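PDB 1Y9Q: transcriptional regulator, HTH_3 family from Vibrio cholerae, which probably regulates transcription by binding DNA through a helix-turn-helix domain, and holds zinc in a cupin-type domain, with D-methionine bound between it and the helical part. Local coordinates for residues A[49-57]-A[84-92]; A[119-130]-A[153-164]. All blocks are in the same frame, centred on the assembly; numbering follows the deposited sequence.

Contact 1: residues A[49-57]-A[84-92]. With MED (D-methionine), chain C.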
loop_
_atom_site.group_PDB
_atom_site.type_symbol
_atom_site.label_atom_id
_atom_site.label_comp_id
_atom_site.label_asym_id
_atom_site.label_seq_id
_atom_site.Cartn_x
_atom_site.Cartn_y
_atom_site.Cartn_z
ATOM N N SER A 49 -20.023 9.709 -4.015
ATOM C CA SER A 49 -18.956 9.386 -3.079
ATOM C C SER A 49 -17.796 10.349 -3.239
ATOM O O SER A 49 -17.445 10.739 -4.354
ATOM C CB SER A 49 -18.457 7.958 -3.292
ATOM O OG SER A 49 -17.493 7.908 -4.327
ATOM N N SER A 50 -17.209 10.731 -2.112
ATOM C CA SER A 50 -16.075 11.647 -2.087
ATOM C C SER A 50 -14.780 10.841 -2.144
ATOM O O SER A 50 -14.418 10.159 -1.185
ATOM C CB SER A 50 -16.111 12.479 -0.805
ATOM O OG SER A 50 -16.267 11.636 0.327
ATOM N N PRO A 51 -14.067 10.908 -3.274
ATOM C CA PRO A 51 -12.817 10.162 -3.410
ATOM C C PRO A 51 -11.677 10.712 -2.561
ATOM O O PRO A 51 -11.601 11.907 -2.291
ATOM C CB PRO A 51 -12.527 10.251 -4.902
ATOM C CG PRO A 51 -13.081 11.597 -5.260
ATOM C CD PRO A 51 -14.400 11.612 -4.525
ATOM N N THR A 52 -10.799 9.820 -2.133
ATOM C CA THR A 52 -9.654 10.221 -1.332
ATOM C C THR A 52 -8.562 10.637 -2.306
ATOM O O THR A 52 -8.657 10.378 -3.509
ATOM C CB THR A 52 -9.130 9.050 -0.497
ATOM O OG1 THR A 52 -8.757 7.979 -1.373
ATOM C CG2 THR A 52 -10.206 8.560 0.466
ATOM N N ILE A 53 -7.532 11.289 -1.784
ATOM C CA ILE A 53 -6.418 11.714 -2.613
ATOM C C ILE A 53 -5.785 10.473 -3.232
ATOM O O ILE A 53 -5.365 10.488 -4.389
ATOM C CB ILE A 53 -5.361 12.465 -1.773
ATOM C CG1 ILE A 53 -5.945 13.799 -1.293
ATOM C CG2 ILE A 53 -4.086 12.675 -2.598
ATOM C CD1 ILE A 53 -4.995 14.639 -0.443
ATOM N N ALA A 54 -5.735 9.389 -2.466
ATOM C CA ALA A 54 -5.137 8.155 -2.963
ATOM C C ALA A 54 -5.929 7.568 -4.128
ATOM O O ALA A 54 -5.349 7.037 -5.081
ATOM C CB ALA A 54 -5.018 7.135 -1.837
ATOM N N THR A 55 -7.252 7.664 -4.058
ATOM C CA THR A 55 -8.091 7.132 -5.125
ATOM C C THR A 55 -7.920 7.984 -6.382
ATOM O O THR A 55 -7.866 7.457 -7.497
ATOM C CB THR A 55 -9.573 7.099 -4.699
ATOM O OG1 THR A 55 -9.735 6.158 -3.631
ATOM C CG2 THR A 55 -10.454 6.668 -5.866
ATOM N N LEU A 56 -7.830 9.301 -6.193
ATOM C CA LEU A 56 -7.629 10.223 -7.308
ATOM C C LEU A 56 -6.358 9.863 -8.074
ATOM O O LEU A 56 -6.359 9.823 -9.304
ATOM C CB LEU A 56 -7.508 11.666 -6.813
ATOM C CG LEU A 56 -8.780 12.508 -6.710
ATOM C CD1 LEU A 56 -9.772 11.825 -5.806
ATOM C CD2 LEU A 56 -8.433 13.891 -6.187
ATOM N N TRP A 57 -5.269 9.619 -7.352
ATOM C CA TRP A 57 -4.016 9.262 -8.010
ATOM C C TRP A 57 -4.162 7.924 -8.726
ATOM O O TRP A 57 -3.615 7.719 -9.809
ATOM C CB TRP A 57 -2.865 9.182 -7.003
ATOM C CG TRP A 57 -2.255 10.515 -6.696
ATOM C CD1 TRP A 57 -2.578 11.352 -5.664
ATOM C CD2 TRP A 57 -1.253 11.191 -7.463
ATOM N NE1 TRP A 57 -1.839 12.507 -5.743
ATOM C CE2 TRP A 57 -1.019 12.435 -6.839
ATOM C CE3 TRP A 57 -0.530 10.865 -8.617
ATOM C CZ2 TRP A 57 -0.089 13.356 -7.333
ATOM C CZ3 TRP A 57 0.394 11.779 -9.107
ATOM C CH2 TRP A 57 0.606 13.011 -8.465
ATOM N N PHE A 84 -8.567 18.560 1.237
ATOM C CA PHE A 84 -9.496 17.625 0.606
ATOM C C PHE A 84 -10.358 17.023 1.719
ATOM O O PHE A 84 -9.840 16.589 2.748
ATOM C CB PHE A 84 -8.725 16.530 -0.139
ATOM C CG PHE A 84 -8.003 17.024 -1.369
ATOM C CD1 PHE A 84 -7.064 18.051 -1.280
ATOM C CD2 PHE A 84 -8.270 16.472 -2.616
ATOM C CE1 PHE A 84 -6.399 18.518 -2.414
ATOM C CE2 PHE A 84 -7.611 16.932 -3.759
ATOM C CZ PHE A 84 -6.674 17.958 -3.658
ATOM N N PRO A 85 -11.686 16.977 1.519
ATOM C CA PRO A 85 -12.644 16.444 2.495
ATOM C C PRO A 85 -12.331 15.125 3.199
ATOM O O PRO A 85 -12.592 14.992 4.395
ATOM C CB PRO A 85 -13.953 16.386 1.703
ATOM C CG PRO A 85 -13.497 16.235 0.288
ATOM C CD PRO A 85 -12.347 17.204 0.223
ATOM N N ASP A 86 -11.779 14.154 2.479
ATOM C CA ASP A 86 -11.469 12.862 3.087
ATOM C C ASP A 86 -10.004 12.696 3.484
ATOM O O ASP A 86 -9.545 11.581 3.724
ATOM C CB ASP A 86 -11.873 11.726 2.145
ATOM C CG ASP A 86 -13.373 11.651 1.935
ATOM O OD1 ASP A 86 -13.957 12.639 1.441
ATOM O OD2 ASP A 86 -13.968 10.602 2.261
ATOM N N ASP A 87 -9.274 13.802 3.558
ATOM C CA ASP A 87 -7.868 13.753 3.937
ATOM C C ASP A 87 -7.520 14.975 4.795
ATOM O O ASP A 87 -6.685 15.799 4.425
ATOM C CB ASP A 87 -6.990 13.703 2.676
ATOM C CG ASP A 87 -7.328 12.518 1.773
ATOM O OD1 ASP A 87 -8.149 12.677 0.842
ATOM O OD2 ASP A 87 -6.786 11.416 2.004
ATOM N N LEU A 88 -8.160 15.070 5.955
ATOM C CA LEU A 88 -7.957 16.197 6.863
ATOM C C LEU A 88 -6.559 16.318 7.483
ATOM O O LEU A 88 -6.135 17.419 7.840
ATOM C CB LEU A 88 -9.017 16.156 7.969
ATOM C CG LEU A 88 -10.473 16.136 7.482
ATOM C CD1 LEU A 88 -11.405 16.012 8.675
ATOM C CD2 LEU A 88 -10.784 17.401 6.682
ATOM N N ASN A 89 -5.840 15.207 7.621
ATOM C CA ASN A 89 -4.497 15.270 8.196
ATOM C C ASN A 89 -3.424 15.435 7.131
ATOM O O ASN A 89 -2.247 15.162 7.366
ATOM C CB ASN A 89 -4.198 14.027 9.036
ATOM C CG ASN A 89 -4.947 14.026 10.352
ATOM O OD1 ASN A 89 -5.090 15.067 10.994
ATOM N ND2 ASN A 89 -5.417 12.857 10.769
HETATM N N MSE A 90 -3.842 15.882 5.955
HETATM C CA MSE A 90 -2.918 16.094 4.857
HETATM C C MSE A 90 -3.423 17.265 4.038
HETATM O O MSE A 90 -4.566 17.268 3.581
HETATM C CB MSE A 90 -2.830 14.839 3.987
HETATM C CG MSE A 90 -1.915 14.978 2.784
HETATM SE SE MSE A 90 -1.781 13.338 1.774
HETATM C CE MSE A 90 0.112 13.023 1.948
ATOM N N LYS A 91 -2.576 18.270 3.868
ATOM C CA LYS A 91 -2.958 19.438 3.097
ATOM C C LYS A 91 -2.048 19.575 1.884
ATOM O O LYS A 91 -0.829 19.454 1.997
ATOM C CB LYS A 91 -2.891 20.682 3.982
ATOM C CG LYS A 91 -3.790 20.567 5.205
ATOM C CD LYS A 91 -3.969 21.890 5.924
ATOM C CE LYS A 91 -4.903 21.729 7.119
ATOM N NZ LYS A 91 -6.235 21.186 6.724
ATOM N N ILE A 92 -2.654 19.815 0.724
ATOM C CA ILE A 92 -1.909 19.948 -0.525
ATOM C C ILE A 92 -1.850 21.386 -1.031
ATOM O O ILE A 92 -2.883 22.021 -1.236
ATOM C CB ILE A 92 -2.546 19.100 -1.655
ATOM C CG1 ILE A 92 -2.860 17.691 -1.158
ATOM C CG2 ILE A 92 -1.607 19.041 -2.857
ATOM C CD1 ILE A 92 -1.668 16.929 -0.658
HETATM N N MED C . 2.465 11.618 -5.139
HETATM C CA MED C . 1.255 11.904 -4.314
HETATM C C MED C . 0.717 10.621 -3.669
HETATM O O MED C . 1.246 9.513 -3.836
HETATM C CB MED C . 1.612 12.968 -3.250
HETATM C CG MED C . 0.552 13.463 -2.287
HETATM S SD MED C . -0.633 14.397 -3.302
HETATM C CE MED C . 0.318 15.731 -3.882
HETATM O OXT MED C . -0.287 10.679 -2.959
HETATM O O HOH W 1 -10.440 13.819 0.103
HETATM O O HOH W 2 -5.758 9.243 0.596
#

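Contact 2: residues A[119-130]-A[153-164]. With ZN (zinc ion), chain B; MED (D-methionine), chain C.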
loop_
_atom_site.group_PDB
_atom_site.type_symbol
_atom_site.label_atom_id
_atom_site.label_comp_id
_atom_site.label_asym_id
_atom_site.label_seq_id
_atom_site.Cartn_x
_atom_site.Cartn_y
_atom_site.Cartn_z
ATOM N N SER A 119 0.179 4.923 -0.963
ATOM C CA SER A 119 -0.285 5.162 -2.330
ATOM C C SER A 119 -0.152 3.943 -3.221
ATOM O O SER A 119 0.708 3.090 -2.995
ATOM C CB SER A 119 0.524 6.292 -2.972
ATOM O OG SER A 119 0.375 7.503 -2.273
ATOM N N SER A 120 -1.006 3.874 -4.240
ATOM C CA SER A 120 -0.953 2.789 -5.213
ATOM C C SER A 120 0.114 3.234 -6.204
ATOM O O SER A 120 0.493 4.402 -6.227
ATOM C CB SER A 120 -2.290 2.646 -5.951
ATOM O OG SER A 120 -3.338 2.270 -5.079
ATOM N N PRO A 121 0.619 2.316 -7.034
ATOM C CA PRO A 121 1.643 2.739 -7.989
ATOM C C PRO A 121 1.115 3.846 -8.896
ATOM O O PRO A 121 -0.061 3.838 -9.262
ATOM C CB PRO A 121 1.919 1.465 -8.781
ATOM C CG PRO A 121 1.627 0.372 -7.785
ATOM C CD PRO A 121 0.354 0.871 -7.149
ATOM N N HIS A 122 1.964 4.811 -9.234
ATOM C CA HIS A 122 1.541 5.847 -10.168
ATOM C C HIS A 122 1.854 5.226 -11.525
ATOM O O HIS A 122 2.340 4.092 -11.581
ATOM C CB HIS A 122 2.323 7.145 -9.954
ATOM C CG HIS A 122 2.058 7.790 -8.626
ATOM N ND1 HIS A 122 0.822 7.744 -8.013
ATOM C CD2 HIS A 122 2.859 8.508 -7.806
ATOM C CE1 HIS A 122 0.877 8.406 -6.871
ATOM N NE2 HIS A 122 2.100 8.880 -6.722
ATOM N N ALA A 123 1.581 5.943 -12.611
ATOM C CA ALA A 123 1.822 5.406 -13.951
ATOM C C ALA A 123 3.279 5.020 -14.175
ATOM O O ALA A 123 4.187 5.569 -13.547
ATOM C CB ALA A 123 1.376 6.414 -15.010
ATOM N N LEU A 124 3.492 4.077 -15.090
ATOM C CA LEU A 124 4.828 3.587 -15.413
ATOM C C LEU A 124 5.813 4.715 -15.691
ATOM O O LEU A 124 5.529 5.625 -16.459
ATOM C CB LEU A 124 4.764 2.662 -16.636
ATOM C CG LEU A 124 6.079 2.045 -17.120
ATOM C CD1 LEU A 124 6.619 1.073 -16.075
ATOM C CD2 LEU A 124 5.838 1.324 -18.436
ATOM N N GLY A 125 6.973 4.653 -15.049
ATOM C CA GLY A 125 7.987 5.665 -15.273
ATOM C C GLY A 125 7.835 6.964 -14.504
ATOM O O GLY A 125 8.705 7.827 -14.598
ATOM N N VAL A 126 6.754 7.128 -13.750
ATOM C CA VAL A 126 6.594 8.368 -12.990
ATOM C C VAL A 126 7.602 8.366 -11.847
ATOM O O VAL A 126 7.713 7.387 -11.112
ATOM C CB VAL A 126 5.170 8.515 -12.423
ATOM C CG1 VAL A 126 5.082 9.766 -11.561
ATOM C CG2 VAL A 126 4.177 8.604 -13.567
ATOM N N ILE A 127 8.331 9.468 -11.707
ATOM C CA ILE A 127 9.363 9.598 -10.680
ATOM C C ILE A 127 9.030 10.706 -9.674
ATOM O O ILE A 127 8.494 11.750 -10.042
ATOM C CB ILE A 127 10.726 9.895 -11.364
ATOM C CG1 ILE A 127 11.176 8.661 -12.156
ATOM C CG2 ILE A 127 11.772 10.331 -10.333
ATOM C CD1 ILE A 127 12.326 8.926 -13.116
ATOM N N GLU A 128 9.333 10.476 -8.400
ATOM C CA GLU A 128 9.066 11.491 -7.384
ATOM C C GLU A 128 10.318 11.941 -6.665
ATOM O O GLU A 128 11.239 11.149 -6.445
ATOM C CB GLU A 128 8.070 10.977 -6.339
ATOM C CG GLU A 128 6.636 10.958 -6.811
ATOM C CD GLU A 128 5.668 10.611 -5.697
ATOM O OE1 GLU A 128 5.789 11.193 -4.600
ATOM O OE2 GLU A 128 4.785 9.766 -5.924
ATOM N N TYR A 129 10.334 13.227 -6.314
ATOM C CA TYR A 129 11.414 13.851 -5.562
ATOM C C TYR A 129 10.782 14.337 -4.260
ATOM O O TYR A 129 9.651 14.828 -4.263
ATOM C CB TYR A 129 11.975 15.070 -6.292
ATOM C CG TYR A 129 12.793 14.755 -7.514
ATOM C CD1 TYR A 129 14.186 14.820 -7.473
ATOM C CD2 TYR A 129 12.180 14.410 -8.718
ATOM C CE1 TYR A 129 14.953 14.552 -8.601
ATOM C CE2 TYR A 129 12.943 14.134 -9.857
ATOM C CZ TYR A 129 14.326 14.211 -9.789
ATOM O OH TYR A 129 15.091 13.960 -10.903
ATOM N N ILE A 130 11.520 14.211 -3.162
ATOM C CA ILE A 130 11.039 14.636 -1.852
ATOM C C ILE A 130 12.104 15.495 -1.176
ATOM O O ILE A 130 13.287 15.152 -1.191
ATOM C CB ILE A 130 10.772 13.417 -0.925
ATOM C CG1 ILE A 130 9.741 12.473 -1.549
ATOM C CG2 ILE A 130 10.305 13.896 0.439
ATOM C CD1 ILE A 130 8.333 13.020 -1.598
ATOM N N HIS A 153 16.678 14.868 1.510
ATOM C CA HIS A 153 15.939 14.675 0.273
ATOM C C HIS A 153 16.204 13.308 -0.322
ATOM O O HIS A 153 17.171 12.644 0.034
ATOM C CB HIS A 153 16.359 15.754 -0.719
ATOM C CG HIS A 153 17.841 15.945 -0.789
ATOM N ND1 HIS A 153 18.678 15.066 -1.446
ATOM C CD2 HIS A 153 18.646 16.880 -0.230
ATOM C CE1 HIS A 153 19.931 15.452 -1.289
ATOM N NE2 HIS A 153 19.938 16.551 -0.554
ATOM N N ILE A 154 15.335 12.892 -1.234
ATOM C CA ILE A 154 15.485 11.593 -1.872
ATOM C C ILE A 154 14.548 11.534 -3.072
ATOM O O ILE A 154 13.589 12.300 -3.151
ATOM C CB ILE A 154 15.109 10.473 -0.869
ATOM C CG1 ILE A 154 15.684 9.128 -1.316
ATOM C CG2 ILE A 154 13.592 10.381 -0.740
ATOM C CD1 ILE A 154 15.497 8.028 -0.280
ATOM N N ARG A 155 14.845 10.652 -4.021
ATOM C CA ARG A 155 13.964 10.471 -5.166
ATOM C C ARG A 155 13.765 8.981 -5.354
ATOM O O ARG A 155 14.603 8.178 -4.933
ATOM C CB ARG A 155 14.527 11.114 -6.445
ATOM C CG ARG A 155 15.913 10.675 -6.880
ATOM C CD ARG A 155 16.086 10.900 -8.389
ATOM N NE ARG A 155 15.606 9.747 -9.147
ATOM C CZ ARG A 155 15.489 9.704 -10.472
ATOM N NH1 ARG A 155 15.803 10.759 -11.213
ATOM N NH2 ARG A 155 15.097 8.584 -11.060
ATOM N N PHE A 156 12.653 8.606 -5.973
ATOM C CA PHE A 156 12.360 7.197 -6.182
ATOM C C PHE A 156 11.380 6.991 -7.325
ATOM O O PHE A 156 10.674 7.918 -7.724
ATOM C CB PHE A 156 11.776 6.600 -4.893
ATOM C CG PHE A 156 10.459 7.201 -4.482
ATOM C CD1 PHE A 156 9.254 6.605 -4.857
ATOM C CD2 PHE A 156 10.420 8.364 -3.717
ATOM C CE1 PHE A 156 8.029 7.158 -4.471
ATOM C CE2 PHE A 156 9.206 8.924 -3.329
ATOM C CZ PHE A 156 8.008 8.322 -3.705
ATOM N N PHE A 157 11.356 5.777 -7.861
ATOM C CA PHE A 157 10.428 5.448 -8.932
ATOM C C PHE A 157 9.107 5.198 -8.222
ATOM O O PHE A 157 9.006 4.303 -7.382
ATOM C CB PHE A 157 10.909 4.201 -9.677
ATOM C CG PHE A 157 12.155 4.433 -10.476
ATOM C CD1 PHE A 157 12.101 5.129 -11.678
ATOM C CD2 PHE A 157 13.390 4.003 -10.002
ATOM C CE1 PHE A 157 13.264 5.400 -12.400
ATOM C CE2 PHE A 157 14.560 4.268 -10.714
ATOM C CZ PHE A 157 14.495 4.968 -11.916
ATOM N N SER A 158 8.100 6.006 -8.550
ATOM C CA SER A 158 6.797 5.913 -7.907
ATOM C C SER A 158 5.801 4.953 -8.536
ATOM O O SER A 158 4.661 4.854 -8.066
ATOM C CB SER A 158 6.158 7.305 -7.816
ATOM O OG SER A 158 5.825 7.809 -9.102
ATOM N N ASP A 159 6.212 4.255 -9.592
ATOM C CA ASP A 159 5.321 3.292 -10.229
ATOM C C ASP A 159 5.415 1.970 -9.466
ATOM O O ASP A 159 5.607 0.894 -10.042
ATOM C CB ASP A 159 5.675 3.111 -11.716
ATOM C CG ASP A 159 7.120 2.687 -11.944
ATOM O OD1 ASP A 159 7.928 2.714 -10.991
ATOM O OD2 ASP A 159 7.451 2.336 -13.097
ATOM N N GLN A 160 5.288 2.086 -8.147
ATOM C CA GLN A 160 5.332 0.949 -7.235
ATOM C C GLN A 160 4.618 1.385 -5.969
ATOM O O GLN A 160 4.417 2.584 -5.748
ATOM C CB GLN A 160 6.779 0.593 -6.882
ATOM C CG GLN A 160 7.512 1.689 -6.107
ATOM C CD GLN A 160 8.879 1.245 -5.627
ATOM O OE1 GLN A 160 9.000 0.245 -4.922
ATOM N NE2 GLN A 160 9.919 1.987 -6.008
ATOM N N PRO A 161 4.211 0.425 -5.123
ATOM C CA PRO A 161 3.532 0.824 -3.891
ATOM C C PRO A 161 4.489 1.723 -3.124
ATOM O O PRO A 161 5.672 1.405 -2.987
ATOM C CB PRO A 161 3.299 -0.510 -3.179
ATOM C CG PRO A 161 3.118 -1.463 -4.323
ATOM C CD PRO A 161 4.232 -1.042 -5.259
ATOM N N HIS A 162 3.992 2.859 -2.658
ATOM C CA HIS A 162 4.829 3.778 -1.896
ATOM C C HIS A 162 3.990 4.485 -0.854
ATOM O O HIS A 162 2.794 4.232 -0.741
ATOM C CB HIS A 162 5.534 4.800 -2.817
ATOM C CG HIS A 162 4.610 5.679 -3.604
ATOM N ND1 HIS A 162 3.869 5.221 -4.671
ATOM C CD2 HIS A 162 4.348 7.008 -3.511
ATOM C CE1 HIS A 162 3.191 6.226 -5.202
ATOM N NE2 HIS A 162 3.466 7.321 -4.514
ATOM N N GLY A 163 4.618 5.357 -0.075
ATOM C CA GLY A 163 3.866 6.058 0.946
ATOM C C GLY A 163 4.669 7.128 1.646
ATOM O O GLY A 163 5.881 7.228 1.459
ATOM N N TYR A 164 3.981 7.929 2.453
ATOM C CA TYR A 164 4.607 9.016 3.196
ATOM C C TYR A 164 4.047 9.015 4.607
ATOM O O TYR A 164 2.864 8.759 4.801
ATOM C CB TYR A 164 4.282 10.358 2.548
ATOM C CG TYR A 164 4.231 10.308 1.043
ATOM C CD1 TYR A 164 3.120 9.783 0.381
ATOM C CD2 TYR A 164 5.303 10.761 0.278
ATOM C CE1 TYR A 164 3.078 9.713 -1.007
ATOM C CE2 TYR A 164 5.270 10.694 -1.110
ATOM C CZ TYR A 164 4.157 10.168 -1.743
ATOM O OH TYR A 164 4.133 10.095 -3.110
HETATM ZN ZN ZN B . 3.023 9.479 -4.916
HETATM N N MED C . 2.465 11.618 -5.139
HETATM C CA MED C . 1.255 11.904 -4.314
HETATM C C MED C . 0.717 10.621 -3.669
HETATM O O MED C . 1.246 9.513 -3.836
HETATM C CB MED C . 1.612 12.968 -3.250
HETATM C CG MED C . 0.552 13.463 -2.287
HETATM S SD MED C . -0.633 14.397 -3.302
HETATM C CE MED C . 0.318 15.731 -3.882
HETATM O OXT MED C . -0.287 10.679 -2.959
#

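Contact 1: residues A[49-57]-A[84-92]
Ile53, in the first turn of helix 53-63, lies against Phe84 and Asp87 of the turns before strand 90-99 and against Met90 and Ile92 at its start. Its CG1 branch, anti to the carbonyl carbon at chi1 -68°, is laid over one face of the Phe84 ring, a CH-pi contact with CG1 4.1 Å from the ring centroid. The chain then runs on extended, so that Ile53 CD1 meets Ile92 CG1 tip to tip at 3.8 Å and lies 4.1 Å from Met90 SE (selenomethionine). Leu56 approaches Phe84 differently, bringing CD2 to the ring edge at CE2. Beside this apolar patch, Asp87 OD1 accepts the backbone N-H of Ile53 at 3.0 Å, from above the carboxylate plane. One water joins the same OD1 to Asp86 N and Pro51 O, and a second links Asp87 OD2 to Ala54 N. Nearer the surface, Ser50 OG donates to the syn side of Asp86 OD1 at 2.8 Å. D-methionine lies beyond the Ile53 and Ile92 side chains: its sulfur SD sits 3.9 Å from Ile53 CG2 and 3.8 Å from Ile92 CD1, while its CA rests over one face of the Trp57 indole. Branched aliphatic chains suit a thioether neighbour. The buried carboxylate of Asp87, gripped by a backbone N-H and two waters, probably stays ionised, a state the positive N-terminal end of the helix would be expected to help stabilise.

Contact 2: residues A[119-130]-A[153-164]
Strands 127-130 and 153-157 run antiparallel, their axes 4.7 Å apart, with Glu128 facing Phe156 and Ile130 facing Ile154 in hydrogen-bonded pairs, while Ser119 pairs with His162 further along. On the face carrying Ile127, Tyr129 and Arg155, the arginine CB covers one face of the Tyr129 ring and its guanidinium lies flat over Ile127 CG2. The other face bears the metal site. Glu128, extended beyond CG, passes its CB over the Phe156 ring and delivers OE2 to zinc at 2.0 Å. Its carboxylate is nearly coplanar with the ring of Tyr164, whose OH also binds zinc and stands 2.5 Å from Glu128 OE1. The edge of His162 points to the face of His122, planes at 76°, and both rings turn NE2 to the metal. His162 is fixed in rotation by ND1, which donates to Gln160 O at 2.9 Å, and Ser119 CB covers one of its faces. D-methionine N and O bring the ligand atoms to six, and Ser119 OG donates to that O at 2.7 Å. In the connecting loops, Ser158 grips Val126 O with both its backbone N and its OG, and Asp159 OD2 accepts from Gly125 N at 3.1 Å, tying the type II turn Ala123-Val126 to segment 153-164. Glycine suits that turn because phi is positive (82°), where a CB would crowd the preceding carbonyl. Two histidines, a glutamate and a tyrosine converging on one metal from strands of two facing sheets and a loop are consistent with the metal-binding pocket of a cupin beta-barrel.

Contact 1 closes before contact 2 opens along the chain, and their centres lie 18 Å apart on opposite sides of the chain's centre. The first joins helix 53-63, of the helix-turn-helix part, to strand 90-99; the second lies within the cupin domain. Strands 90-99, 127-134 and 153-157 belong to one five-stranded antiparallel sheet, with 90-99 and 153-157 outermost within the chain; contact 2 also reaches the second sheet through strands 116-119 and 162-166, and so spans the barrel. The contacts meet where Trp57 CE3 packs 3.3 Å from His122 CE1, and both touch D-methionine, contact 1 at its thioether and over its CA, contact 2 at its zinc-bound N and O. Occupancy of the pocket could therefore be felt at the domain interface.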